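Local coordinates for protein 4-alpha-glucanotransferase (Streptococcus agalactiae, PDB 6M6T) that is an amylomaltase, a 4-alpha-glucanotransferase or disproportionating enzyme of the TIM-barrel clan, and binds glycans in two pockets, at residues E233-A247 and L260-K272. Sequence-based numbering, arbitrary orientation.
Sequences ELFKLDRDKQPLAIA and LWGNPIYNWDYHK. With AC1 (4,6-dideoxy-4-{[(1S,4R,5S,6S)-4,5,6-trihydroxy-3-(hydroxymethyl)cyclohex-2-en-1-yl]amino}-alpha-D-glucopyranose), chain I.
CG of E233 lies over one face of the Y270 ring, a CH-pi contact (3.7 Å to the centroid), and L234 CD2 meets the ring obliquely at CE2. With CG anti to the backbone N (chi1 178°), Y270 extends from the first turn of helix 268-273 toward E233. The H271 imidazole is met at its edge: NE2 donates to L234 O (3.1 Å) in the carbonyl plane, on a lone pair. The same oxygen accepts from N267 N at the N-cap, from above that plane (2.9 Å), and lies at the edge of the Y266 ring; two bonds thus tie it to the N-terminal end of the helix. F235 and Y266 run side by side, rings slid apart with little overlap, and P264 CB packs on F235 CD2 (3.5 Å). K236 N binds I265 O. A247 N donates to N263 O (2.9 Å) and A247 O accepts from W261 N (3.0 Å), joining at A247 the strands of an irregular beta hairpin whose L260 and W261 line a glycan pocket occupied by AC1. Strand 303-308 pairs with the other edge of strand 245-249, helix 226-230 covers F235 and P264, and W278 of helix 277-289 packs against L234 and H271.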
ATOM      1  N   GLU A 233      -4.067 -23.962  -3.935  1.00 56.48           N
ATOM      2  CA  GLU A 233      -3.436 -24.431  -5.162  1.00 52.49           C
ATOM      3  C   GLU A 233      -2.702 -23.323  -5.913  1.00 56.61           C
ATOM      4  O   GLU A 233      -2.127 -23.594  -6.972  1.00 57.61           O
ATOM      5  CB  GLU A 233      -4.495 -25.073  -6.059  1.00 51.93           C
ATOM      6  CG  GLU A 233      -5.596 -24.115  -6.510  1.00 59.28           C
ATOM      7  CD  GLU A 233      -6.794 -24.034  -5.548  1.00 65.33           C
ATOM      8  OE1 GLU A 233      -7.858 -23.509  -5.961  1.00 69.75           O
ATOM      9  OE2 GLU A 233      -6.684 -24.488  -4.389  1.00 59.46           O
ATOM     10  N   LEU A 234      -2.715 -22.092  -5.399  1.00 55.25           N
ATOM     11  CA  LEU A 234      -1.948 -20.988  -5.961  1.00 58.34           C
ATOM     12  C   LEU A 234      -0.544 -20.891  -5.377  1.00 60.40           C
ATOM     13  O   LEU A 234       0.296 -20.154  -5.926  1.00 53.01           O
ATOM     14  CB  LEU A 234      -2.673 -19.652  -5.727  1.00 56.88           C
ATOM     15  CG  LEU A 234      -4.158 -19.565  -6.072  1.00 54.15           C
ATOM     16  CD1 LEU A 234      -4.757 -18.233  -5.629  1.00 45.46           C
ATOM     17  CD2 LEU A 234      -4.349 -19.792  -7.553  1.00 51.88           C
ATOM     18  N   PHE A 235      -0.272 -21.620  -4.291  1.00 59.53           N
ATOM     19  CA  PHE A 235       0.962 -21.497  -3.530  1.00 58.49           C
ATOM     20  C   PHE A 235       1.716 -22.824  -3.488  1.00 49.38           C
ATOM     21  O   PHE A 235       1.192 -23.882  -3.838  1.00 54.61           O
ATOM     22  CB  PHE A 235       0.675 -21.013  -2.100  1.00 52.22           C
ATOM     23  CG  PHE A 235      -0.122 -19.747  -2.038  1.00 50.32           C
ATOM     24  CD1 PHE A 235      -1.512 -19.780  -2.091  1.00 55.83           C
ATOM     25  CD2 PHE A 235       0.508 -18.523  -1.911  1.00 52.75           C
ATOM     26  CE1 PHE A 235      -2.263 -18.603  -2.034  1.00 55.58           C
ATOM     27  CE2 PHE A 235      -0.233 -17.346  -1.853  1.00 52.89           C
ATOM     28  CZ  PHE A 235      -1.621 -17.388  -1.914  1.00 52.45           C
ATOM     29  N   LYS A 236       2.977 -22.743  -3.086  1.00 45.13           N
ATOM     30  CA  LYS A 236       3.783 -23.916  -2.791  1.00 46.68           C
ATOM     31  C   LYS A 236       3.611 -24.207  -1.308  1.00 51.79           C
ATOM     32  O   LYS A 236       4.385 -23.737  -0.473  1.00 49.17           O
ATOM     33  CB  LYS A 236       5.245 -23.667  -3.143  1.00 53.30           C
ATOM     34  CG  LYS A 236       5.532 -23.409  -4.618  1.00 47.70           C
ATOM     35  CD  LYS A 236       7.019 -23.113  -4.848  1.00 50.10           C
ATOM     36  CE  LYS A 236       7.316 -22.944  -6.353  1.00 57.53           C
ATOM     37  NZ  LYS A 236       8.755 -22.712  -6.699  1.00 47.25           N
ATOM     38  N   LEU A 237       2.575 -24.973  -0.962  1.00 57.66           N
ATOM     39  CA  LEU A 237       2.322 -25.337   0.431  1.00 53.77           C
ATOM     40  C   LEU A 237       2.144 -26.845   0.545  1.00 61.68           C
ATOM     41  O   LEU A 237       2.021 -27.565  -0.455  1.00 58.66           O
ATOM     42  CB  LEU A 237       1.088 -24.625   1.006  1.00 50.22           C
ATOM     43  CG  LEU A 237       0.893 -23.119   0.771  1.00 54.32           C
ATOM     44  CD1 LEU A 237      -0.586 -22.805   0.740  1.00 47.96           C
ATOM     45  CD2 LEU A 237       1.613 -22.224   1.788  1.00 47.48           C
ATOM     46  N   ASP A 238       2.137 -27.315   1.792  1.00 67.35           N
ATOM     47  CA  ASP A 238       1.948 -28.722   2.119  1.00 69.02           C
ATOM     48  C   ASP A 238       0.535 -28.987   2.650  1.00 65.47           C
ATOM     49  O   ASP A 238      -0.346 -28.123   2.603  1.00 66.58           O
ATOM     50  CB  ASP A 238       3.028 -29.174   3.103  1.00 68.97           C
ATOM     51  CG  ASP A 238       3.048 -28.357   4.367  1.00 68.25           C
ATOM     52  OD1 ASP A 238       1.984 -27.813   4.742  1.00 66.78           O
ATOM     53  OD2 ASP A 238       4.135 -28.271   4.985  1.00 65.84           O
ATOM     54  N   ARG A 239       0.322 -30.204   3.166  1.00 64.77           N
ATOM     55  CA  ARG A 239      -1.013 -30.643   3.559  1.00 64.94           C
ATOM     56  C   ARG A 239      -1.565 -29.845   4.735  1.00 69.69           C
ATOM     57  O   ARG A 239      -2.783 -29.627   4.809  1.00 74.76           O
ATOM     58  CB  ARG A 239      -0.998 -32.131   3.898  1.00 69.98           C
ATOM     59  CG  ARG A 239      -1.133 -33.041   2.688  1.00 77.74           C
ATOM     60  CD  ARG A 239      -0.567 -34.441   2.959  1.00 84.45           C
ATOM     61  NE  ARG A 239       0.895 -34.479   2.882  1.00 90.13           N
ATOM     62  CZ  ARG A 239       1.587 -34.928   1.835  1.00 96.70           C
ATOM     63  NH1 ARG A 239       0.950 -35.381   0.758  1.00 98.14           N
ATOM     64  NH2 ARG A 239       2.919 -34.924   1.857  1.00 93.69           N
ATOM     65  N   ASP A 240      -0.713 -29.402   5.664  1.00 63.79           N
ATOM     66  CA  ASP A 240      -1.178 -28.530   6.739  1.00 71.52           C
ATOM     67  C   ASP A 240      -0.885 -27.052   6.449  1.00 63.92           C
ATOM     68  O   ASP A 240      -0.656 -26.258   7.370  1.00 59.77           O
ATOM     69  CB  ASP A 240      -0.608 -28.979   8.087  1.00 76.15           C
ATOM     70  CG  ASP A 240      -1.658 -29.733   8.951  1.00 92.89           C
ATOM     71  OD1 ASP A 240      -2.863 -29.726   8.574  1.00 84.47           O
ATOM     72  OD2 ASP A 240      -1.288 -30.326  10.001  1.00 90.11           O
ATOM     73  N   LYS A 241      -0.861 -26.697   5.159  1.00 59.85           N
ATOM     74  CA  LYS A 241      -0.920 -25.324   4.647  1.00 56.43           C
ATOM     75  C   LYS A 241       0.191 -24.420   5.185  1.00 63.49           C
ATOM     76  O   LYS A 241      -0.011 -23.220   5.404  1.00 63.95           O
ATOM     77  CB  LYS A 241      -2.296 -24.705   4.898  1.00 53.42           C
ATOM     78  CG  LYS A 241      -3.216 -24.841   3.702  1.00 53.27           C
ATOM     79  CD  LYS A 241      -4.693 -24.706   4.052  1.00 50.55           C
ATOM     80  CE  LYS A 241      -5.540 -25.046   2.826  1.00 50.98           C
ATOM     81  NZ  LYS A 241      -6.978 -25.230   3.153  1.00 57.11           N
ATOM     82  N   GLN A 242       1.399 -24.983   5.348  1.00 59.47           N
ATOM     83  CA  GLN A 242       2.514 -24.128   5.716  1.00 54.29           C
ATOM     84  C   GLN A 242       3.462 -23.955   4.538  1.00 56.42           C
ATOM     85  O   GLN A 242       3.626 -24.861   3.711  1.00 53.24           O
ATOM     86  CB  GLN A 242       3.280 -24.687   6.916  1.00 53.71           C
ATOM     87  CG  GLN A 242       2.353 -25.360   7.901  1.00 61.94           C
ATOM     88  CD  GLN A 242       2.673 -25.017   9.332  1.00 63.70           C
ATOM     89  OE1 GLN A 242       3.602 -24.247   9.609  1.00 59.85           O
ATOM     90  NE2 GLN A 242       1.904 -25.586  10.258  1.00 62.25           N
ATOM     91  N   PRO A 243       4.086 -22.784   4.428  1.00 60.60           N
ATOM     92  CA  PRO A 243       4.875 -22.473   3.227  1.00 63.18           C
ATOM     93  C   PRO A 243       6.090 -23.386   3.078  1.00 57.58           C
ATOM     94  O   PRO A 243       6.904 -23.516   3.997  1.00 49.30           O
ATOM     95  CB  PRO A 243       5.286 -21.011   3.447  1.00 56.51           C
ATOM     96  CG  PRO A 243       4.372 -20.511   4.504  1.00 49.94           C
ATOM     97  CD  PRO A 243       4.028 -21.652   5.364  1.00 52.83           C
ATOM     98  N   LEU A 244       6.201 -24.019   1.898  1.00 55.87           N
ATOM     99  CA  LEU A 244       7.406 -24.774   1.548  1.00 55.11           C
ATOM    100  C   LEU A 244       8.603 -23.844   1.439  1.00 56.21           C
ATOM    101  O   LEU A 244       9.649 -24.086   2.058  1.00 56.85           O
ATOM    102  CB  LEU A 244       7.210 -25.525   0.228  1.00 50.12           C
ATOM    103  CG  LEU A 244       6.135 -26.602   0.084  1.00 52.14           C
ATOM    104  CD1 LEU A 244       6.248 -27.329  -1.272  1.00 49.49           C
ATOM    105  CD2 LEU A 244       6.193 -27.562   1.270  1.00 54.16           C
ATOM    106  N   ALA A 245       8.459 -22.783   0.641  1.00 52.96           N
ATOM    107  CA  ALA A 245       9.405 -21.689   0.520  1.00 47.44           C
ATOM    108  C   ALA A 245       8.708 -20.364   0.823  1.00 55.81           C
ATOM    109  O   ALA A 245       7.493 -20.225   0.635  1.00 58.10           O
ATOM    110  CB  ALA A 245       9.987 -21.661  -0.868  1.00 50.59           C
ATOM    111  N   ILE A 246       9.477 -19.384   1.301  1.00 48.70           N
ATOM    112  CA  ILE A 246       8.949 -18.055   1.576  1.00 57.38           C
ATOM    113  C   ILE A 246       9.628 -17.020   0.670  1.00 55.54           C
ATOM    114  O   ILE A 246      10.610 -17.300  -0.034  1.00 49.67           O
ATOM    115  CB  ILE A 246       9.081 -17.647   3.065  1.00 55.92           C
ATOM    116  CG1 ILE A 246      10.539 -17.671   3.520  1.00 53.91           C
ATOM    117  CG2 ILE A 246       8.178 -18.509   3.955  1.00 45.81           C
ATOM    118  CD1 ILE A 246      10.797 -16.814   4.733  1.00 54.93           C
ATOM    119  N   ALA A 247       9.080 -15.803   0.718  1.00 51.27           N
ATOM    120  CA  ALA A 247       9.490 -14.708  -0.148  1.00 50.37           C
ATOM    121  C   ALA A 247      10.523 -13.807   0.520  1.00 47.71           C
ATOM    122  O   ALA A 247      10.576 -13.668   1.742  1.00 52.52           O
ATOM    123  CB  ALA A 247       8.277 -13.883  -0.561  1.00 45.32           C
ATOM    124  N   LEU A 260      14.155 -10.691   4.341  1.00 64.74           N
ATOM    125  CA  LEU A 260      13.261 -11.827   4.506  1.00 64.54           C
ATOM    126  C   LEU A 260      11.860 -11.281   4.758  1.00 65.02           C
ATOM    127  O   LEU A 260      11.653 -10.517   5.711  1.00 67.82           O
ATOM    128  CB  LEU A 260      13.730 -12.718   5.658  1.00 61.13           C
ATOM    129  CG  LEU A 260      12.881 -13.944   5.958  1.00 65.84           C
ATOM    130  CD1 LEU A 260      13.738 -15.199   5.877  1.00 59.59           C
ATOM    131  CD2 LEU A 260      12.225 -13.785   7.332  1.00 63.87           C
ATOM    132  N   TRP A 261      10.907 -11.655   3.897  1.00 60.92           N
ATOM    133  CA  TRP A 261       9.559 -11.093   3.926  1.00 57.56           C
ATOM    134  C   TRP A 261       8.534 -11.984   4.633  1.00 58.83           C
ATOM    135  O   TRP A 261       7.740 -11.484   5.438  1.00 53.73           O
ATOM    136  CB  TRP A 261       9.094 -10.795   2.499  1.00 52.07           C
ATOM    137  CG  TRP A 261       9.878  -9.701   1.826  1.00 55.00           C
ATOM    138  CD1 TRP A 261      10.799  -8.872   2.408  1.00 56.97           C
ATOM    139  CD2 TRP A 261       9.807  -9.313   0.445  1.00 51.51           C
ATOM    140  NE1 TRP A 261      11.308  -7.996   1.472  1.00 56.18           N
ATOM    141  CE2 TRP A 261      10.715  -8.243   0.262  1.00 52.69           C
ATOM    142  CE3 TRP A 261       9.061  -9.759  -0.651  1.00 48.95           C
ATOM    143  CZ2 TRP A 261      10.899  -7.620  -0.971  1.00 48.61           C
ATOM    144  CZ3 TRP A 261       9.248  -9.137  -1.879  1.00 50.76           C
ATOM    145  CH2 TRP A 261      10.160  -8.079  -2.024  1.00 49.64           C
ATOM    146  N   GLY A 262       8.528 -13.289   4.357  1.00 52.22           N
ATOM    147  CA  GLY A 262       7.648 -14.223   5.024  1.00 43.53           C
ATOM    148  C   GLY A 262       6.425 -14.636   4.235  1.00 47.08           C
ATOM    149  O   GLY A 262       5.716 -15.558   4.662  1.00 50.99           O
ATOM    150  N   ASN A 263       6.149 -13.991   3.109  1.00 49.95           N
ATOM    151  CA  ASN A 263       4.972 -14.349   2.339  1.00 49.90           C
ATOM    152  C   ASN A 263       5.153 -15.719   1.687  1.00 49.79           C
ATOM    153  O   ASN A 263       6.269 -16.122   1.340  1.00 49.15           O
ATOM    154  CB  ASN A 263       4.685 -13.312   1.255  1.00 51.22           C
ATOM    155  CG  ASN A 263       4.984 -11.894   1.697  1.00 55.43           C
ATOM    156  OD1 ASN A 263       6.130 -11.547   1.969  1.00 53.14           O
ATOM    157  ND2 ASN A 263       3.948 -11.057   1.752  1.00 61.49           N
ATOM    158  N   PRO A 264       4.065 -16.444   1.484  1.00 48.20           N
ATOM    159  CA  PRO A 264       4.148 -17.667   0.689  1.00 47.16           C
ATOM    160  C   PRO A 264       4.558 -17.339  -0.737  1.00 47.96           C
ATOM    161  O   PRO A 264       4.501 -16.194  -1.182  1.00 49.57           O
ATOM    162  CB  PRO A 264       2.723 -18.229   0.747  1.00 51.75           C
ATOM    163  CG  PRO A 264       1.859 -17.030   0.993  1.00 53.86           C
ATOM    164  CD  PRO A 264       2.682 -16.103   1.854  1.00 51.09           C
ATOM    165  N   ILE A 265       4.964 -18.376  -1.453  1.00 48.45           N
ATOM    166  CA  ILE A 265       5.479 -18.282  -2.809  1.00 37.93           C
ATOM    167  C   ILE A 265       4.434 -18.827  -3.774  1.00 44.54           C
ATOM    168  O   ILE A 265       3.618 -19.680  -3.412  1.00 46.09           O
ATOM    169  CB  ILE A 265       6.799 -19.065  -2.871  1.00 42.42           C
ATOM    170  CG1 ILE A 265       7.871 -18.335  -2.072  1.00 46.11           C
ATOM    171  CG2 ILE A 265       7.226 -19.317  -4.272  1.00 42.71           C
ATOM    172  CD1 ILE A 265       8.469 -17.170  -2.811  1.00 50.12           C
ATOM    173  N   TYR A 266       4.440 -18.316  -5.005  1.00 43.80           N
ATOM    174  CA  TYR A 266       3.455 -18.730  -5.994  1.00 47.11           C
ATOM    175  C   TYR A 266       3.880 -20.016  -6.706  1.00 52.68           C
ATOM    176  O   TYR A 266       5.058 -20.216  -7.025  1.00 53.91           O
ATOM    177  CB  TYR A 266       3.226 -17.604  -7.014  1.00 48.31           C
ATOM    178  CG  TYR A 266       2.434 -16.439  -6.448  1.00 56.07           C
ATOM    179  CD1 TYR A 266       1.155 -16.633  -5.925  1.00 52.80           C
ATOM    180  CD2 TYR A 266       2.969 -15.149  -6.413  1.00 52.84           C
ATOM    181  CE1 TYR A 266       0.433 -15.583  -5.391  1.00 57.03           C
ATOM    182  CE2 TYR A 266       2.248 -14.090  -5.880  1.00 46.12           C
ATOM    183  CZ  TYR A 266       0.985 -14.311  -5.365  1.00 51.50           C
ATOM    184  OH  TYR A 266       0.256 -13.279  -4.819  1.00 45.99           O
ATOM    185  N   ASN A 267       2.910 -20.904  -6.947  1.00 53.05           N
ATOM    186  CA  ASN A 267       3.108 -22.045  -7.847  1.00 50.79           C
ATOM    187  C   ASN A 267       2.711 -21.552  -9.230  1.00 53.89           C
ATOM    188  O   ASN A 267       1.620 -21.824  -9.742  1.00 55.59           O
ATOM    189  CB  ASN A 267       2.290 -23.256  -7.403  1.00 57.15           C
ATOM    190  CG  ASN A 267       2.442 -24.461  -8.335  1.00 62.35           C
ATOM    191  OD1 ASN A 267       3.549 -24.795  -8.758  1.00 73.16           O
ATOM    192  ND2 ASN A 267       1.325 -25.117  -8.651  1.00 56.65           N
ATOM    193  N   TRP A 268       3.621 -20.781  -9.830  1.00 48.67           N
ATOM    194  CA  TRP A 268       3.294 -20.061 -11.051  1.00 52.32           C
ATOM    195  C   TRP A 268       2.843 -20.998 -12.168  1.00 63.11           C
ATOM    196  O   TRP A 268       2.180 -20.548 -13.115  1.00 62.03           O
ATOM    197  CB  TRP A 268       4.497 -19.223 -11.494  1.00 55.17           C
ATOM    198  CG  TRP A 268       4.685 -17.921 -10.728  1.00 48.86           C
ATOM    199  CD1 TRP A 268       5.614 -17.667  -9.760  1.00 47.44           C
ATOM    200  CD2 TRP A 268       3.937 -16.710 -10.886  1.00 49.99           C
ATOM    201  NE1 TRP A 268       5.493 -16.378  -9.303  1.00 49.19           N
ATOM    202  CE2 TRP A 268       4.468 -15.767  -9.973  1.00 51.61           C
ATOM    203  CE3 TRP A 268       2.870 -16.328 -11.709  1.00 50.76           C
ATOM    204  CZ2 TRP A 268       3.968 -14.472  -9.859  1.00 50.15           C
ATOM    205  CZ3 TRP A 268       2.373 -15.033 -11.597  1.00 49.32           C
ATOM    206  CH2 TRP A 268       2.919 -14.124 -10.674  1.00 50.30           C
ATOM    207  N   ASP A 269       3.157 -22.297 -12.065  1.00 67.31           N
ATOM    208  CA  ASP A 269       2.663 -23.251 -13.053  1.00 62.01           C
ATOM    209  C   ASP A 269       1.147 -23.379 -12.988  1.00 62.72           C
ATOM    210  O   ASP A 269       0.478 -23.337 -14.034  1.00 62.25           O
ATOM    211  CB  ASP A 269       3.340 -24.609 -12.867  1.00 66.07           C
ATOM    212  CG  ASP A 269       4.835 -24.566 -13.182  1.00 70.47           C
ATOM    213  OD1 ASP A 269       5.192 -24.215 -14.331  1.00 60.07           O
ATOM    214  OD2 ASP A 269       5.650 -24.870 -12.275  1.00 72.55           O
ATOM    215  N   TYR A 270       0.580 -23.511 -11.772  1.00 62.04           N
ATOM    216  CA  TYR A 270      -0.878 -23.552 -11.656  1.00 57.27           C
ATOM    217  C   TYR A 270      -1.502 -22.293 -12.226  1.00 62.93           C
ATOM    218  O   TYR A 270      -2.594 -22.350 -12.805  1.00 62.86           O
ATOM    219  CB  TYR A 270      -1.340 -23.731 -10.209  1.00 55.74           C
ATOM    220  CG  TYR A 270      -2.868 -23.720 -10.080  1.00 59.43           C
ATOM    221  CD1 TYR A 270      -3.615 -24.874 -10.309  1.00 65.94           C
ATOM    222  CD2 TYR A 270      -3.560 -22.559  -9.745  1.00 56.96           C
ATOM    223  CE1 TYR A 270      -5.010 -24.873 -10.202  1.00 65.05           C
ATOM    224  CE2 TYR A 270      -4.953 -22.550  -9.641  1.00 60.08           C
ATOM    225  CZ  TYR A 270      -5.670 -23.705  -9.873  1.00 64.18           C
ATOM    226  OH  TYR A 270      -7.044 -23.702  -9.765  1.00 68.99           O
ATOM    227  N   HIS A 271      -0.827 -21.150 -12.079  1.00 61.33           N
ATOM    228  CA  HIS A 271      -1.346 -19.916 -12.661  1.00 57.60           C
ATOM    229  C   HIS A 271      -1.361 -19.990 -14.183  1.00 61.53           C
ATOM    230  O   HIS A 271      -2.396 -19.735 -14.811  1.00 61.15           O
ATOM    231  CB  HIS A 271      -0.521 -18.722 -12.190  1.00 58.20           C
ATOM    232  CG  HIS A 271      -0.570 -18.498 -10.713  1.00 58.80           C
ATOM    233  ND1 HIS A 271      -0.919 -17.286 -10.159  1.00 53.56           N
ATOM    234  CD2 HIS A 271      -0.307 -19.328  -9.675  1.00 59.06           C
ATOM    235  CE1 HIS A 271      -0.870 -17.380  -8.841  1.00 63.44           C
ATOM    236  NE2 HIS A 271      -0.497 -18.608  -8.522  1.00 64.22           N
ATOM    237  N   LYS A 272      -0.216 -20.339 -14.797  1.00 61.75           N
ATOM    238  CA  LYS A 272      -0.167 -20.420 -16.253  1.00 57.34           C
ATOM    239  C   LYS A 272      -1.239 -21.366 -16.774  1.00 60.62           C
ATOM    240  O   LYS A 272      -1.968 -21.033 -17.717  1.00 60.82           O
ATOM    241  CB  LYS A 272       1.222 -20.857 -16.737  1.00 57.74           C
ATOM    242  CG  LYS A 272       1.530 -20.392 -18.166  1.00 52.45           C
ATOM    243  CD  LYS A 272       2.506 -21.300 -18.892  1.00 67.00           C
ATOM    244  CE  LYS A 272       2.838 -20.755 -20.281  1.00 65.66           C
ATOM    245  NZ  LYS A 272       1.606 -20.568 -21.103  1.00 60.48           N
TER
HETATM  246  C1  AC1 I   2       7.754  -4.970   3.282  1.00 64.42           C
HETATM  247  O2  AC1 I   2      10.033  -4.279   3.908  1.00 60.41           O
HETATM  248  C2  AC1 I   2       8.801  -4.836   4.406  1.00 56.32           C
HETATM  249  C4A AC1 I   2       8.614 -10.594   8.987  1.00 66.97           C
HETATM  250  C3  AC1 I   2       9.085  -6.152   5.071  1.00 54.22           C
HETATM  251  O3  AC1 I   2      10.020  -5.860   6.097  1.00 63.20           O
HETATM  252  C4  AC1 I   2       7.765  -6.735   5.630  1.00 61.04           C
HETATM  253  N4A AC1 I   2       7.866  -7.986   6.444  1.00 60.56           N
HETATM  254  C5  AC1 I   2       6.901  -6.969   4.404  1.00 58.20           C
HETATM  255  O5  AC1 I   2       6.592  -5.699   3.788  1.00 60.24           O
HETATM  256  C6  AC1 I   2       5.608  -7.664   4.820  1.00 65.18           C
HETATM  257  C1B AC1 I   2       8.034  -7.867   7.919  1.00 58.83           C
HETATM  258  C2B AC1 I   2       9.423  -8.381   8.258  1.00 68.06           C
HETATM  259  O2B AC1 I   2      10.409  -7.683   7.492  1.00 57.89           O
HETATM  260  C3B AC1 I   2       9.456  -9.879   7.917  1.00 67.01           C
HETATM  261  O3B AC1 I   2      10.810 -10.380   7.915  1.00 60.15           O
HETATM  262  O4  AC1 I   2       8.474 -12.022   8.729  1.00 56.32           O
HETATM  263  C5B AC1 I   2       7.360  -9.965   9.134  1.00 65.94           C
HETATM  264  C7B AC1 I   2       7.102  -8.652   8.645  1.00 56.38           C
HETATM  265  C6B AC1 I   2       6.297 -10.775   9.914  1.00 68.68           C
HETATM  266  O6B AC1 I   2       6.664 -12.171   9.952  1.00 64.74           O